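Local coordinates for YjeF-related protein (Enterococcus faecalis, PDB 2R3B), which probably dehydrates the S-form of NAD(P)HX, a damaged hydrated form of NAD(P)H, at the expense of ADP, at residues B[73-85]-B[94-108]. Residues are numbered along the deposited sequence; the frame is centred on the assembly and turned at random. Where two conformers were deposited one is given.
Sequences GLTTVITDVKNHG and AMVVGFEETVLLTNV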
ATOM      1  N   GLY B  73      19.649   6.032 -10.177  1.00 15.33           N
ATOM      2  CA  GLY B  73      19.732   7.308  -9.462  1.00 14.04           C
ATOM      3  C   GLY B  73      18.409   8.038  -9.456  1.00 16.97           C
ATOM      4  O   GLY B  73      17.941   8.510  -8.416  1.00 18.26           O
ATOM      5  N   LEU B  74      17.807   8.116 -10.651  1.00 14.77           N
ATOM      6  CA  LEU B  74      16.544   8.808 -10.847  1.00 15.81           C
ATOM      7  C   LEU B  74      15.696   8.027 -11.821  1.00 15.10           C
ATOM      8  O   LEU B  74      16.218   7.560 -12.820  1.00 15.38           O
ATOM      9  CB  LEU B  74      16.783  10.211 -11.392  1.00 16.62           C
ATOM     10  CG  LEU B  74      17.286  11.256 -10.388  1.00 26.60           C
ATOM     11  CD1 LEU B  74      17.548  12.564 -11.131  1.00 28.62           C
ATOM     12  CD2 LEU B  74      16.298  11.487  -9.227  1.00 32.79           C
ATOM     13  N   THR B  75      14.415   7.856 -11.514  1.00 13.37           N
ATOM     14  CA  THR B  75      13.524   7.047 -12.351  1.00 13.65           C
ATOM     15  C   THR B  75      12.294   7.886 -12.675  1.00 15.68           C
ATOM     16  O   THR B  75      11.628   8.394 -11.765  1.00 15.02           O
ATOM     17  CB  THR B  75      13.098   5.715 -11.656  1.00 19.42           C
ATOM     18  OG1 THR B  75      14.260   4.898 -11.434  1.00 17.50           O
ATOM     19  CG2 THR B  75      12.111   4.893 -12.497  1.00 16.61           C
ATOM     20  N   THR B  76      12.007   7.998 -13.975  1.00 13.68           N
ATOM     21  CA  THR B  76      10.776   8.645 -14.456  1.00 15.26           C
ATOM     22  C   THR B  76       9.970   7.636 -15.237  1.00 13.42           C
ATOM     23  O   THR B  76      10.549   6.860 -16.028  1.00 14.61           O
ATOM     24  CB  THR B  76      11.087   9.859 -15.348  1.00 14.63           C
ATOM     25  OG1 THR B  76      11.975  10.720 -14.652  1.00 15.44           O
ATOM     26  CG2 THR B  76       9.813  10.646 -15.692  1.00 14.24           C
ATOM     27  N   VAL B  77       8.651   7.657 -15.050  1.00 12.76           N
ATOM     28  CA  VAL B  77       7.775   6.722 -15.727  1.00 13.62           C
ATOM     29  C   VAL B  77       6.826   7.489 -16.629  1.00 12.35           C
ATOM     30  O   VAL B  77       6.077   8.348 -16.159  1.00 12.69           O
ATOM     31  CB  VAL B  77       7.002   5.828 -14.744  1.00 11.42           C
ATOM     32  CG1 VAL B  77       6.240   4.696 -15.484  1.00 14.34           C
ATOM     33  CG2 VAL B  77       7.976   5.190 -13.696  1.00 10.84           C
ATOM     34  N   ILE B  78       6.848   7.156 -17.919  1.00 11.37           N
ATOM     35  CA  ILE B  78       5.828   7.626 -18.874  1.00 11.43           C
ATOM     36  C   ILE B  78       4.801   6.509 -19.036  1.00 13.21           C
ATOM     37  O   ILE B  78       5.116   5.432 -19.537  1.00 12.11           O
ATOM     38  CB  ILE B  78       6.428   7.964 -20.259  1.00 11.62           C
ATOM     39  CG1 ILE B  78       7.512   9.040 -20.158  1.00 18.17           C
ATOM     40  CG2 ILE B  78       5.305   8.349 -21.280  1.00 11.80           C
ATOM     41  CD1 ILE B  78       8.352   9.143 -21.459  1.00 13.91           C
ATOM     42  N   THR B  79       3.611   6.745 -18.530  1.00 12.32           N
ATOM     43  CA  THR B  79       2.579   5.738 -18.427  1.00 10.76           C
ATOM     44  C   THR B  79       1.239   6.426 -18.416  1.00 12.10           C
ATOM     45  O   THR B  79       1.156   7.614 -18.198  1.00 12.41           O
ATOM     46  CB  THR B  79       2.742   4.872 -17.157  1.00 12.64           C
ATOM     47  OG1 THR B  79       1.780   3.815 -17.203  1.00 12.56           O
ATOM     48  CG2 THR B  79       2.513   5.663 -15.861  1.00 12.55           C
ATOM     49  N   ASP B  80       0.167   5.704 -18.697  1.00 11.63           N
ATOM     50  CA  ASP B  80      -1.148   6.362 -18.641  1.00 12.48           C
ATOM     51  C   ASP B  80      -1.376   6.997 -17.273  1.00 13.41           C
ATOM     52  O   ASP B  80      -1.083   6.419 -16.221  1.00 12.98           O
ATOM     53  CB  ASP B  80      -2.265   5.385 -18.962  1.00 13.78           C
ATOM     54  CG  ASP B  80      -3.540   6.071 -19.361  1.00 13.80           C
ATOM     55  OD1 ASP B  80      -4.261   6.574 -18.469  1.00 13.80           O
ATOM     56  OD2 ASP B  80      -3.839   6.080 -20.585  1.00 16.15           O
ATOM     57  N   VAL B  81      -1.921   8.205 -17.292  1.00 13.18           N
ATOM     58  CA  VAL B  81      -2.217   8.937 -16.052  1.00 13.37           C
ATOM     59  C   VAL B  81      -3.067   8.133 -15.060  1.00 14.50           C
ATOM     60  O   VAL B  81      -2.950   8.291 -13.833  1.00 14.36           O
ATOM     61  CB  VAL B  81      -2.855  10.304 -16.370  1.00 13.50           C
ATOM     62  CG1 VAL B  81      -4.215  10.088 -17.047  1.00 13.81           C
ATOM     63  CG2 VAL B  81      -2.904  11.122 -15.104  1.00 15.79           C
ATOM     64  N   LYS B  82      -3.891   7.243 -15.591  1.00 14.57           N
ATOM     65  CA  LYS B  82      -4.660   6.281 -14.766  1.00 15.00           C
ATOM     66  C   LYS B  82      -3.773   5.561 -13.752  1.00 13.13           C
ATOM     67  O   LYS B  82      -4.206   5.253 -12.644  1.00 13.56           O
ATOM     68  CB  LYS B  82      -5.338   5.250 -15.702  1.00 14.45           C
ATOM     69  CG  LYS B  82      -6.150   4.139 -15.006  1.00 15.11           C
ATOM     70  CD  LYS B  82      -6.752   3.131 -15.974  1.00 13.76           C
ATOM     71  CE  LYS B  82      -7.601   2.083 -15.222  1.00 15.60           C
ATOM     72  NZ  LYS B  82      -8.173   1.103 -16.154  1.00 14.21           N
ATOM     73  N   ASN B  83      -2.543   5.260 -14.159  1.00 11.55           N
ATOM     74  CA  ASN B  83      -1.637   4.427 -13.362  1.00 11.48           C
ATOM     75  C   ASN B  83      -0.806   5.201 -12.354  1.00 11.18           C
ATOM     76  O   ASN B  83      -0.122   4.597 -11.528  1.00 12.45           O
ATOM     77  CB  ASN B  83      -0.726   3.618 -14.286  1.00 11.60           C
ATOM     78  CG  ASN B  83      -1.511   2.732 -15.253  1.00 14.65           C
ATOM     79  OD1 ASN B  83      -2.466   2.058 -14.868  1.00 14.73           O
ATOM     80  ND2 ASN B  83      -1.132   2.768 -16.520  1.00 11.09           N
ATOM     81  N   HIS B  84      -0.844   6.531 -12.386  1.00 11.33           N
ATOM     82  CA  HIS B  84       0.092   7.275 -11.554  1.00 10.35           C
ATOM     83  C   HIS B  84      -0.151   7.124 -10.051  1.00 11.27           C
ATOM     84  O   HIS B  84       0.816   7.136  -9.262  1.00 12.64           O
ATOM     85  CB  HIS B  84       0.054   8.736 -11.930  1.00 10.21           C
ATOM     86  CG  HIS B  84       0.567   9.024 -13.301  1.00 10.39           C
ATOM     87  ND1 HIS B  84       0.636  10.302 -13.813  1.00 11.62           N
ATOM     88  CD2 HIS B  84       0.985   8.197 -14.287  1.00 12.56           C
ATOM     89  CE1 HIS B  84       1.089  10.251 -15.051  1.00 13.13           C
ATOM     90  NE2 HIS B  84       1.305   8.990 -15.370  1.00 12.40           N
ATOM     91  N   GLY B  85      -1.418   7.018  -9.659  1.00 12.19           N
ATOM     92  CA  GLY B  85      -1.818   6.838  -8.244  1.00 13.06           C
ATOM     93  C   GLY B  85      -1.258   5.539  -7.673  1.00 12.50           C
ATOM     94  O   GLY B  85      -0.507   5.558  -6.704  1.00 13.55           O
ATOM     95  N   ALA B  94       9.560   7.397  -7.798  1.00 13.71           N
ATOM     96  CA  ALA B  94       9.446   7.565  -9.239  1.00 14.06           C
ATOM     97  C   ALA B  94       8.756   8.862  -9.582  1.00 15.12           C
ATOM     98  O   ALA B  94       7.743   9.227  -8.946  1.00 17.28           O
ATOM     99  CB  ALA B  94       8.609   6.434  -9.843  1.00 15.53           C
HETATM  100  N   MSE B  95       9.234   9.518 -10.628  1.00 14.12           N
HETATM  101  CA  MSE B  95       8.530  10.671 -11.191  1.00 13.59           C
HETATM  102  C   MSE B  95       7.596  10.166 -12.324  1.00 14.40           C
HETATM  103  O   MSE B  95       7.822   9.067 -12.891  1.00 11.93           O
HETATM  104  CB  MSE B  95       9.565  11.719 -11.600  1.00 15.92           C
HETATM  105  CG  MSE B  95      10.478  12.151 -10.370  1.00 21.77           C
HETATM  106 SE   MSE B  95      11.877  13.207 -11.075  0.75 22.88          SE
HETATM  107  CE  MSE B  95      13.086  11.698 -11.531  1.00 20.98           C
ATOM    108  N   VAL B  96       6.516  10.896 -12.606  1.00 11.42           N
ATOM    109  CA  VAL B  96       5.473  10.387 -13.517  1.00 11.42           C
ATOM    110  C   VAL B  96       5.093  11.403 -14.586  1.00 12.18           C
ATOM    111  O   VAL B  96       4.881  12.588 -14.305  1.00 12.21           O
ATOM    112  CB  VAL B  96       4.211   9.894 -12.797  1.00 13.07           C
ATOM    113  CG1 VAL B  96       4.507   8.639 -11.946  1.00 11.45           C
ATOM    114  CG2 VAL B  96       3.556  10.997 -11.939  1.00 13.38           C
ATOM    115  N   VAL B  97       4.964  10.901 -15.806  1.00 12.57           N
ATOM    116  CA  VAL B  97       4.573  11.703 -16.953  1.00 11.81           C
ATOM    117  C   VAL B  97       3.510  10.905 -17.698  1.00 13.93           C
ATOM    118  O   VAL B  97       3.655   9.692 -17.884  1.00 12.97           O
ATOM    119  CB  VAL B  97       5.781  11.995 -17.854  1.00 13.71           C
ATOM    120  CG1 VAL B  97       5.365  12.787 -19.143  1.00 13.97           C
ATOM    121  CG2 VAL B  97       6.877  12.767 -17.026  1.00 14.35           C
ATOM    122  N   GLY B  98       2.418  11.554 -18.057  1.00 12.75           N
ATOM    123  CA  GLY B  98       1.362  10.888 -18.852  1.00 11.20           C
ATOM    124  C   GLY B  98       1.664  10.826 -20.343  1.00 13.49           C
ATOM    125  O   GLY B  98       2.442  11.603 -20.899  1.00 14.19           O
ATOM    126  N   PHE B  99       1.054   9.878 -21.008  1.00 12.78           N
ATOM    127  CA  PHE B  99       1.217   9.730 -22.453  1.00 15.09           C
ATOM    128  C   PHE B  99       0.786  10.954 -23.244  1.00 15.99           C
ATOM    129  O   PHE B  99       1.286  11.177 -24.367  1.00 17.18           O
ATOM    130  CB  PHE B  99       0.383   8.568 -22.950  1.00 15.13           C
ATOM    131  CG  PHE B  99       0.906   7.208 -22.574  1.00 18.21           C
ATOM    132  CD1 PHE B  99       2.242   6.886 -22.685  1.00 21.01           C
ATOM    133  CD2 PHE B  99       0.025   6.221 -22.211  1.00 19.51           C
ATOM    134  CE1 PHE B  99       2.695   5.609 -22.360  1.00 17.50           C
ATOM    135  CE2 PHE B  99       0.481   4.948 -21.910  1.00 20.83           C
ATOM    136  CZ  PHE B  99       1.813   4.666 -21.974  1.00 15.29           C
ATOM    137  N   GLU B 100      -0.169  11.718 -22.714  1.00 15.58           N
ATOM    138  CA  GLU B 100      -0.723  12.912 -23.356  0.70 17.07           C
ATOM    139  C   GLU B 100       0.199  14.125 -23.248  1.00 17.78           C
ATOM    140  O   GLU B 100       0.002  15.141 -23.916  1.00 16.20           O
ATOM    141  CB  GLU B 100      -2.095  13.237 -22.718  0.70 17.94           C
ATOM    142  CG  GLU B 100      -2.047  14.037 -21.349  0.70 22.67           C
ATOM    143  CD  GLU B 100      -1.912  13.190 -20.025  0.70 10.80           C
ATOM    144  OE1 GLU B 100      -1.570  12.073 -20.053  0.70 12.75           O
ATOM    145  OE2 GLU B 100      -2.132  13.723 -18.953  0.70 24.28           O
ATOM    146  N   GLU B 101       1.185  14.042 -22.353  1.00 13.79           N
ATOM    147  CA  GLU B 101       2.076  15.151 -22.043  1.00 13.22           C
ATOM    148  C   GLU B 101       3.246  15.167 -23.037  1.00 15.47           C
ATOM    149  O   GLU B 101       4.383  14.858 -22.706  1.00 14.03           O
ATOM    150  CB  GLU B 101       2.556  15.019 -20.591  1.00 13.38           C
ATOM    151  CG  GLU B 101       1.451  15.179 -19.590  1.00 16.30           C
ATOM    152  CD  GLU B 101       1.999  15.277 -18.198  1.00 16.95           C
ATOM    153  OE1 GLU B 101       2.459  16.375 -17.808  1.00 18.15           O
ATOM    154  OE2 GLU B 101       1.959  14.257 -17.465  1.00 16.89           O
ATOM    155  N   THR B 102       2.942  15.543 -24.283  1.00 15.97           N
ATOM    156  CA  THR B 102       3.859  15.335 -25.418  1.00 15.39           C
ATOM    157  C   THR B 102       5.218  16.010 -25.196  1.00 15.24           C
ATOM    158  O   THR B 102       6.253  15.413 -25.410  1.00 15.00           O
ATOM    159  CB  THR B 102       3.238  15.896 -26.722  1.00 18.96           C
ATOM    160  OG1 THR B 102       1.928  15.353 -26.868  1.00 19.38           O
ATOM    161  CG2 THR B 102       4.093  15.513 -27.972  1.00 20.21           C
ATOM    162  N   VAL B 103       5.199  17.269 -24.801  1.00 15.45           N
ATOM    163  CA  VAL B 103       6.429  18.026 -24.626  1.00 16.07           C
ATOM    164  C   VAL B 103       7.237  17.522 -23.443  1.00 16.22           C
ATOM    165  O   VAL B 103       8.435  17.286 -23.546  1.00 13.13           O
ATOM    166  CB  VAL B 103       6.118  19.516 -24.524  1.00 16.27           C
ATOM    167  CG1 VAL B 103       7.418  20.317 -24.223  1.00 16.48           C
ATOM    168  CG2 VAL B 103       5.415  19.976 -25.853  1.00 15.00           C
ATOM    169  N   LEU B 104       6.562  17.311 -22.328  1.00 14.37           N
ATOM    170  CA  LEU B 104       7.244  16.837 -21.115  1.00 14.78           C
ATOM    171  C   LEU B 104       7.831  15.442 -21.308  1.00 14.38           C
ATOM    172  O   LEU B 104       8.948  15.159 -20.882  1.00 13.57           O
ATOM    173  CB  LEU B 104       6.254  16.838 -19.966  1.00 15.26           C
ATOM    174  CG  LEU B 104       6.864  16.453 -18.613  1.00 14.47           C
ATOM    175  CD1 LEU B 104       8.125  17.296 -18.302  1.00 18.02           C
ATOM    176  CD2 LEU B 104       5.792  16.625 -17.530  1.00 16.15           C
ATOM    177  N   LEU B 105       7.107  14.566 -21.985  1.00 12.59           N
ATOM    178  CA  LEU B 105       7.624  13.214 -22.202  1.00 14.70           C
ATOM    179  C   LEU B 105       8.863  13.264 -23.123  1.00 16.07           C
ATOM    180  O   LEU B 105       9.867  12.576 -22.898  1.00 13.48           O
ATOM    181  CB  LEU B 105       6.524  12.302 -22.709  1.00 16.68           C
ATOM    182  CG  LEU B 105       6.116  12.137 -24.157  1.00 15.86           C
ATOM    183  CD1 LEU B 105       7.138  11.279 -24.939  1.00 17.79           C
ATOM    184  CD2 LEU B 105       4.732  11.460 -24.196  1.00 18.08           C
ATOM    185  N   THR B 106       8.839  14.151 -24.113  1.00 15.06           N
ATOM    186  CA  THR B 106      10.003  14.371 -24.953  1.00 12.68           C
ATOM    187  C   THR B 106      11.194  14.904 -24.165  1.00 13.97           C
ATOM    188  O   THR B 106      12.322  14.494 -24.382  1.00 15.16           O
ATOM    189  CB  THR B 106       9.596  15.313 -26.114  1.00 15.83           C
ATOM    190  OG1 THR B 106       8.543  14.663 -26.867  1.00 13.25           O
ATOM    191  CG2 THR B 106      10.773  15.684 -26.981  1.00 14.63           C
ATOM    192  N   ASN B 107      10.939  15.773 -23.203  1.00 14.99           N
ATOM    193  CA  ASN B 107      11.969  16.333 -22.363  1.00 16.44           C
ATOM    194  C   ASN B 107      12.637  15.257 -21.537  1.00 15.02           C
ATOM    195  O   ASN B 107      13.874  15.192 -21.462  1.00 15.82           O
ATOM    196  CB  ASN B 107      11.349  17.384 -21.455  1.00 12.78           C
ATOM    197  CG  ASN B 107      12.340  18.311 -20.830  1.00 24.08           C
ATOM    198  OD1 ASN B 107      13.562  18.119 -20.864  1.00 25.61           O
ATOM    199  ND2 ASN B 107      11.805  19.383 -20.281  1.00 25.48           N
ATOM    200  N   VAL B 108      11.830  14.431 -20.883  1.00 14.45           N
ATOM    201  CA  VAL B 108      12.390  13.389 -20.035  1.00 13.02           C
ATOM    202  C   VAL B 108      13.135  12.336 -20.847  1.00 12.72           C
ATOM    203  O   VAL B 108      14.182  11.834 -20.425  1.00 13.70           O
ATOM    204  CB  VAL B 108      11.366  12.772 -19.029  1.00 17.91           C
ATOM    205  CG1 VAL B 108      10.698  13.877 -18.189  1.00 13.77           C
ATOM    206  CG2 VAL B 108      10.342  11.913 -19.685  1.00 17.98           C
TER
HETATM  207  O   HOH W   1      -1.946   9.678 -19.942  1.00 11.81           O
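Val97 O takes the N-H of Thr79 at 3.0 Å, nearly head-on (C=O...N angle 172°), and a C-H...O contact from Ile78 CA at 3.2 Å. Three more bonds, Met95 N to Thr75 O, Val77 N to Met95 O (2.7 Å) and Val97 N to Val77 O, identify 74-78 and 95-97 as parallel strands of a beta-alpha-beta unit whose crossover helix is 84-90.

On one face, Ile78 CG1, beside the backbone N and anti to the carbonyl carbon (chi1 -58°), directs CD1 to Val108 CG2 (3.8 Å) and Leu105 CB on helix 102-111, while Ile78 CG2 meets Phe99 CD1 at 3.7 Å. The Phe99 ring lays a face over the Thr79-Asp80 peptide, Thr79 C 3.8 Å above its centre.

On the other face, the His84 ring lies between Val96 CB, 3.7 Å from its centroid and 7° off the normal, and Val81 CA opposite. Its NE2 donates to Thr79 O (3.1 Å) from above the carbonyl plane, and ND1 is hydrogen-bonded to Lys82 NZ of a second subunit.

So held, His84 should rotate little; the lysine at ND1 suggests a neutral ring protonated on NE2, which would tie the Val96 strand to that subunit contact.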